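PDB 3K32: uncharacterized protein MJ0690 from Methanocaldococcus jannaschii, which is of uncharacterised function but is predicted to be a subunit of a tRNA methyltransferase and belongs to the HUP superfamily, whose members often bind nucleotides. Local coordinates for residues B[17-28]-B[146-156]. Sequence-based numbering, arbitrary orientation.
Sequences KDSSLSAVILKK and LRHLASEFFIL
Helix 17-28 crosses helix 146-153 at 74°, the axes 9.9 Å apart at their closest and the backbones nearest at Lys17 and Ala150, whose CA atoms are 6.2 Å apart, while strand 154-156 runs back nearly antiparallel to the first helix. The side chain of Leu21 enters as a knob into a hole formed by Leu146, Leu149, Ala150 and Phe153. Its two methyls divide the work: CD1 rests 3.8 Å from Leu149 CB, whereas CD2 turns to Phe154, 3.4 Å from CE2. Phe153, ending its helix, and Phe154, opening the strand, extend the apolar seam along helix 17-28. Val24 splits between them, CG1 lying 3.8 Å from Phe153 CE1 and CG2 meeting the edge of the Phe154 ring near CZ, with Ser20 CB close to the same atom. Phe153 CB sits over the centre of one face of Phe154, and Lys28 lays CE against the edge of the Phe153 ring. Lys17 passes its extended chain over Ala150 and bends at its last torsion, leaving NZ 3.7 Å from Ala150 CB. Leu29 of the second subunit also packs on Phe153, carrying this core to the dimer interface. Ser19 N and Asp18 OD2 hydrogen-bond a glycerol, probably from the crystallisation liquor; the SGGKDS sequence spanning the preceding loop and first helical turn is consistent with a phosphate-binding site, as in the PP-loop of HUP-fold ATP pyrophosphatases.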
ATOM      1  N   LYS B  17       1.078  14.619  -7.553  1.00 30.38           N
ATOM      2  CA  LYS B  17       0.868  14.634  -6.103  1.00 35.83           C
ATOM      3  C   LYS B  17       0.926  13.236  -5.480  1.00 37.74           C
ATOM      4  O   LYS B  17       1.427  13.059  -4.375  1.00 32.36           O
ATOM      5  CB  LYS B  17      -0.427  15.356  -5.727  1.00 31.56           C
ATOM      6  CG  LYS B  17      -1.691  14.778  -6.332  1.00 32.25           C
ATOM      7  CD  LYS B  17      -2.860  15.738  -6.158  1.00 31.94           C
ATOM      8  CE  LYS B  17      -4.209  15.076  -6.500  1.00 50.63           C
ATOM      9  NZ  LYS B  17      -4.515  13.882  -5.627  1.00 64.88           N
ATOM     10  N   ASP B  18       0.447  12.240  -6.203  1.00 31.24           N
ATOM     11  CA  ASP B  18       0.558  10.874  -5.718  1.00 36.45           C
ATOM     12  C   ASP B  18       2.008  10.416  -5.605  1.00 32.55           C
ATOM     13  O   ASP B  18       2.484  10.062  -4.529  1.00 31.88           O
ATOM     14  CB  ASP B  18      -0.248   9.930  -6.611  1.00 39.49           C
ATOM     15  CG  ASP B  18      -1.743  10.149  -6.468  1.00 45.67           C
ATOM     16  OD1 ASP B  18      -2.220  10.302  -5.315  1.00 35.35           O
ATOM     17  OD2 ASP B  18      -2.434  10.191  -7.507  1.00 55.18           O
ATOM     18  N   SER B  19       2.698  10.409  -6.733  1.00 32.95           N
ATOM     19  CA  SER B  19       4.117  10.108  -6.765  1.00 30.37           C
ATOM     20  C   SER B  19       4.844  10.810  -5.616  1.00 23.77           C
ATOM     21  O   SER B  19       5.717  10.242  -4.980  1.00 29.91           O
ATOM     22  CB  SER B  19       4.704  10.546  -8.113  1.00 31.77           C
ATOM     23  OG  SER B  19       6.033  10.083  -8.274  1.00 35.25           O
ATOM     24  N   SER B  20       4.477  12.057  -5.365  1.00 19.28           N
ATOM     25  CA  SER B  20       5.076  12.838  -4.296  1.00 22.41           C
ATOM     26  C   SER B  20       4.729  12.248  -2.929  1.00 21.16           C
ATOM     27  O   SER B  20       5.570  12.178  -2.059  1.00 23.11           O
ATOM     28  CB  SER B  20       4.604  14.288  -4.379  1.00 31.44           C
ATOM     29  OG  SER B  20       4.965  14.861  -5.618  1.00 31.08           O
ATOM     30  N   LEU B  21       3.485  11.815  -2.756  1.00 23.73           N
ATOM     31  CA  LEU B  21       3.081  11.114  -1.549  1.00 15.19           C
ATOM     32  C   LEU B  21       3.929   9.868  -1.332  1.00 23.65           C
ATOM     33  O   LEU B  21       4.288   9.555  -0.186  1.00 28.44           O
ATOM     34  CB  LEU B  21       1.595  10.733  -1.582  1.00 15.96           C
ATOM     35  CG  LEU B  21       0.583  11.856  -1.361  1.00 36.03           C
ATOM     36  CD1 LEU B  21      -0.834  11.296  -1.319  1.00 39.68           C
ATOM     37  CD2 LEU B  21       0.905  12.636  -0.093  1.00 40.02           C
ATOM     38  N   SER B  22       4.259   9.150  -2.409  1.00 20.43           N
ATOM     39  CA  SER B  22       5.081   7.957  -2.213  1.00 28.39           C
ATOM     40  C   SER B  22       6.445   8.350  -1.642  1.00 30.17           C
ATOM     41  O   SER B  22       6.914   7.745  -0.682  1.00 29.30           O
ATOM     42  CB  SER B  22       5.209   7.088  -3.478  1.00 28.22           C
ATOM     43  OG  SER B  22       6.000   7.702  -4.475  1.00 37.18           O
ATOM     44  N   ALA B  23       7.061   9.371  -2.234  1.00 32.95           N
ATOM     45  CA  ALA B  23       8.332   9.903  -1.742  1.00 31.80           C
ATOM     46  C   ALA B  23       8.218  10.175  -0.250  1.00 28.38           C
ATOM     47  O   ALA B  23       8.940   9.596   0.557  1.00 22.04           O
ATOM     48  CB  ALA B  23       8.693  11.193  -2.475  1.00 22.64           C
ATOM     49  N   VAL B  24       7.280  11.060   0.083  1.00 16.78           N
ATOM     50  CA  VAL B  24       7.030  11.507   1.439  1.00 24.09           C
ATOM     51  C   VAL B  24       6.830  10.357   2.412  1.00 18.42           C
ATOM     52  O   VAL B  24       7.339  10.358   3.511  1.00 25.14           O
ATOM     53  CB  VAL B  24       5.781  12.411   1.475  1.00 35.76           C
ATOM     54  CG1 VAL B  24       5.409  12.742   2.915  1.00 38.52           C
ATOM     55  CG2 VAL B  24       6.032  13.671   0.671  1.00 29.25           C
ATOM     56  N   ILE B  25       6.081   9.360   2.002  1.00 31.86           N
ATOM     57  CA  ILE B  25       5.889   8.228   2.876  1.00 33.58           C
ATOM     58  C   ILE B  25       7.200   7.492   3.117  1.00 34.91           C
ATOM     59  O   ILE B  25       7.552   7.211   4.264  1.00 36.39           O
ATOM     60  CB  ILE B  25       4.807   7.306   2.334  1.00 29.65           C
ATOM     61  CG1 ILE B  25       3.474   8.054   2.376  1.00 26.40           C
ATOM     62  CG2 ILE B  25       4.757   6.004   3.134  1.00 24.66           C
ATOM     63  CD1 ILE B  25       2.347   7.325   1.673  1.00 30.81           C
ATOM     64  N   LEU B  26       7.932   7.193   2.043  1.00 31.95           N
ATOM     65  CA  LEU B  26       9.210   6.505   2.191  1.00 23.84           C
ATOM     66  C   LEU B  26      10.072   7.267   3.201  1.00 28.06           C
ATOM     67  O   LEU B  26      10.671   6.665   4.111  1.00 24.43           O
ATOM     68  CB  LEU B  26       9.921   6.393   0.843  1.00 22.42           C
ATOM     69  CG  LEU B  26       9.776   5.099   0.002  1.00 32.83           C
ATOM     70  CD1 LEU B  26       8.839   4.032   0.607  1.00 14.74           C
ATOM     71  CD2 LEU B  26       9.397   5.403  -1.446  1.00 29.62           C
ATOM     72  N   LYS B  27      10.105   8.599   3.054  1.00 15.96           N
ATOM     73  CA  LYS B  27      10.891   9.429   3.948  1.00 28.27           C
ATOM     74  C   LYS B  27      10.393   9.351   5.394  1.00 35.57           C
ATOM     75  O   LYS B  27      11.191   9.333   6.322  1.00 24.69           O
ATOM     76  CB  LYS B  27      10.947  10.878   3.479  1.00 31.12           C
ATOM     77  CG  LYS B  27      11.688  11.761   4.453  1.00 34.88           C
ATOM     78  CD  LYS B  27      12.114  13.083   3.833  1.00 48.24           C
ATOM     79  CE  LYS B  27      12.860  13.962   4.843  1.00 53.05           C
ATOM     80  NZ  LYS B  27      13.932  13.206   5.574  1.00 55.07           N
ATOM     81  N   LYS B  28       9.074   9.286   5.572  1.00 40.28           N
ATOM     82  CA  LYS B  28       8.481   9.106   6.890  1.00 34.92           C
ATOM     83  C   LYS B  28       8.986   7.828   7.535  1.00 34.81           C
ATOM     84  O   LYS B  28       9.212   7.784   8.735  1.00 33.63           O
ATOM     85  CB  LYS B  28       6.954   9.046   6.797  1.00 36.77           C
ATOM     86  CG  LYS B  28       6.291  10.313   6.257  1.00 32.35           C
ATOM     87  CD  LYS B  28       6.628  11.495   7.105  1.00 24.63           C
ATOM     88  CE  LYS B  28       5.617  12.620   6.916  1.00 39.23           C
ATOM     89  NZ  LYS B  28       5.853  13.740   7.895  1.00 45.89           N
ATOM     90  N   LEU B 146      -6.148   9.032  -0.913  1.00 27.95           N
ATOM     91  CA  LEU B 146      -5.062   9.773  -1.547  1.00 26.02           C
ATOM     92  C   LEU B 146      -5.439  11.222  -1.799  1.00 36.21           C
ATOM     93  O   LEU B 146      -4.604  12.125  -1.645  1.00 41.78           O
ATOM     94  CB  LEU B 146      -4.668   9.128  -2.879  1.00 24.44           C
ATOM     95  CG  LEU B 146      -3.519   8.114  -2.992  1.00 31.12           C
ATOM     96  CD1 LEU B 146      -3.173   7.434  -1.679  1.00 28.16           C
ATOM     97  CD2 LEU B 146      -3.815   7.075  -4.079  1.00 22.99           C
ATOM     98  N   ARG B 147      -6.683  11.454  -2.210  1.00 33.85           N
ATOM     99  CA  ARG B 147      -7.113  12.820  -2.466  1.00 35.87           C
ATOM    100  C   ARG B 147      -6.983  13.599  -1.158  1.00 34.76           C
ATOM    101  O   ARG B 147      -6.463  14.712  -1.135  1.00 32.92           O
ATOM    102  CB  ARG B 147      -8.546  12.867  -2.985  1.00 44.00           C
ATOM    103  CG  ARG B 147      -8.899  14.167  -3.667  1.00 55.25           C
ATOM    104  CD  ARG B 147     -10.331  14.609  -3.392  1.00 67.54           C
ATOM    105  NE  ARG B 147     -11.339  13.732  -3.984  1.00 75.52           N
ATOM    106  CZ  ARG B 147     -12.216  13.017  -3.283  1.00 82.51           C
ATOM    107  NH1 ARG B 147     -12.211  13.060  -1.954  1.00 79.50           N
ATOM    108  NH2 ARG B 147     -13.103  12.256  -3.911  1.00 89.02           N
ATOM    109  N   HIS B 148      -7.415  12.985  -0.060  1.00 36.07           N
ATOM    110  CA  HIS B 148      -7.345  13.635   1.245  1.00 42.97           C
ATOM    111  C   HIS B 148      -5.925  13.883   1.718  1.00 36.23           C
ATOM    112  O   HIS B 148      -5.632  14.941   2.272  1.00 38.37           O
ATOM    113  CB  HIS B 148      -8.101  12.836   2.308  1.00 42.24           C
ATOM    114  CG  HIS B 148      -7.708  13.185   3.713  1.00 38.59           C
ATOM    115  ND1 HIS B 148      -6.763  12.470   4.415  1.00 36.26           N
ATOM    116  CD2 HIS B 148      -8.126  14.173   4.537  1.00 44.78           C
ATOM    117  CE1 HIS B 148      -6.624  12.995   5.621  1.00 42.95           C
ATOM    118  NE2 HIS B 148      -7.438  14.030   5.723  1.00 45.61           N
ATOM    119  N   LEU B 149      -5.053  12.897   1.522  1.00 29.96           N
ATOM    120  CA  LEU B 149      -3.664  13.008   1.954  1.00 27.96           C
ATOM    121  C   LEU B 149      -2.904  14.088   1.184  1.00 32.53           C
ATOM    122  O   LEU B 149      -2.141  14.862   1.768  1.00 28.70           O
ATOM    123  CB  LEU B 149      -2.952  11.656   1.834  1.00 31.43           C
ATOM    124  CG  LEU B 149      -3.270  10.590   2.896  1.00 36.62           C
ATOM    125  CD1 LEU B 149      -2.816   9.217   2.442  1.00 36.56           C
ATOM    126  CD2 LEU B 149      -2.657  10.926   4.245  1.00 26.16           C
ATOM    127  N   ALA B 150      -3.111  14.125  -0.130  1.00 37.67           N
ATOM    128  CA  ALA B 150      -2.504  15.145  -0.981  1.00 39.28           C
ATOM    129  C   ALA B 150      -2.841  16.558  -0.487  1.00 37.60           C
ATOM    130  O   ALA B 150      -1.966  17.420  -0.363  1.00 29.79           O
ATOM    131  CB  ALA B 150      -2.958  14.962  -2.435  1.00 29.77           C
ATOM    132  N   SER B 151      -4.114  16.795  -0.193  1.00 29.60           N
ATOM    133  CA  SER B 151      -4.512  18.121   0.223  1.00 45.11           C
ATOM    134  C   SER B 151      -4.030  18.438   1.648  1.00 44.97           C
ATOM    135  O   SER B 151      -3.945  19.600   2.038  1.00 43.33           O
ATOM    136  CB  SER B 151      -6.022  18.306   0.070  1.00 52.78           C
ATOM    137  OG  SER B 151      -6.728  17.541   1.027  1.00 62.83           O
ATOM    138  N   GLU B 152      -3.694  17.412   2.421  1.00 40.28           N
ATOM    139  CA  GLU B 152      -3.150  17.663   3.751  1.00 48.55           C
ATOM    140  C   GLU B 152      -1.662  17.995   3.737  1.00 45.43           C
ATOM    141  O   GLU B 152      -1.194  18.789   4.548  1.00 49.07           O
ATOM    142  CB  GLU B 152      -3.426  16.497   4.689  1.00 55.09           C
ATOM    143  CG  GLU B 152      -4.530  16.788   5.666  1.00 69.21           C
ATOM    144  CD  GLU B 152      -4.126  16.459   7.081  1.00 83.69           C
ATOM    145  OE1 GLU B 152      -3.427  17.280   7.709  1.00 86.17           O
ATOM    146  OE2 GLU B 152      -4.499  15.371   7.563  1.00 91.15           O
ATOM    147  N   PHE B 153      -0.920  17.401   2.811  1.00 40.01           N
ATOM    148  CA  PHE B 153       0.519  17.647   2.736  1.00 36.99           C
ATOM    149  C   PHE B 153       0.887  18.798   1.804  1.00 37.09           C
ATOM    150  O   PHE B 153       1.834  19.536   2.064  1.00 34.53           O
ATOM    151  CB  PHE B 153       1.265  16.383   2.299  1.00 36.84           C
ATOM    152  CG  PHE B 153       1.540  15.423   3.416  1.00 34.51           C
ATOM    153  CD1 PHE B 153       2.719  15.486   4.118  1.00 44.90           C
ATOM    154  CD2 PHE B 153       0.616  14.458   3.760  1.00 40.66           C
ATOM    155  CE1 PHE B 153       2.972  14.599   5.140  1.00 56.39           C
ATOM    156  CE2 PHE B 153       0.861  13.573   4.783  1.00 44.74           C
ATOM    157  CZ  PHE B 153       2.038  13.640   5.473  1.00 53.17           C
ATOM    158  N   PHE B 154       0.138  18.957   0.721  1.00 34.49           N
ATOM    159  CA  PHE B 154       0.595  19.837  -0.345  1.00 31.27           C
ATOM    160  C   PHE B 154      -0.291  21.029  -0.640  1.00 36.02           C
ATOM    161  O   PHE B 154      -1.512  20.981  -0.491  1.00 48.57           O
ATOM    162  CB  PHE B 154       0.821  19.043  -1.630  1.00 26.57           C
ATOM    163  CG  PHE B 154       1.716  17.842  -1.456  1.00 23.09           C
ATOM    164  CD1 PHE B 154       3.044  17.995  -1.097  1.00 20.13           C
ATOM    165  CD2 PHE B 154       1.230  16.557  -1.683  1.00 21.10           C
ATOM    166  CE1 PHE B 154       3.867  16.883  -0.939  1.00 28.43           C
ATOM    167  CE2 PHE B 154       2.050  15.438  -1.541  1.00 26.56           C
ATOM    168  CZ  PHE B 154       3.370  15.597  -1.163  1.00 28.08           C
ATOM    169  N   ILE B 155       0.354  22.115  -1.047  1.00 31.00           N
ATOM    170  CA  ILE B 155      -0.350  23.192  -1.707  1.00 25.84           C
ATOM    171  C   ILE B 155      -0.488  22.794  -3.169  1.00 29.53           C
ATOM    172  O   ILE B 155       0.488  22.357  -3.804  1.00 26.09           O
ATOM    173  CB  ILE B 155       0.410  24.505  -1.586  1.00 35.80           C
ATOM    174  CG1 ILE B 155       0.681  24.794  -0.113  1.00 37.54           C
ATOM    175  CG2 ILE B 155      -0.414  25.647  -2.172  1.00 32.96           C
ATOM    176  CD1 ILE B 155      -0.579  25.044   0.662  1.00 30.73           C
ATOM    177  N   LEU B 156      -1.700  22.914  -3.698  1.00 29.71           N
ATOM    178  CA  LEU B 156      -1.992  22.380  -5.026  1.00 38.55           C
ATOM    179  C   LEU B 156      -2.558  23.405  -6.013  1.00 44.67           C
ATOM    180  O   LEU B 156      -3.158  24.413  -5.617  1.00 38.37           O
ATOM    181  CB  LEU B 156      -2.948  21.198  -4.902  1.00 37.87           C
ATOM    182  CG  LEU B 156      -2.443  20.049  -4.033  1.00 38.75           C
ATOM    183  CD1 LEU B 156      -3.553  19.008  -3.818  1.00 31.55           C
ATOM    184  CD2 LEU B 156      -1.198  19.430  -4.663  1.00 33.77           C
TER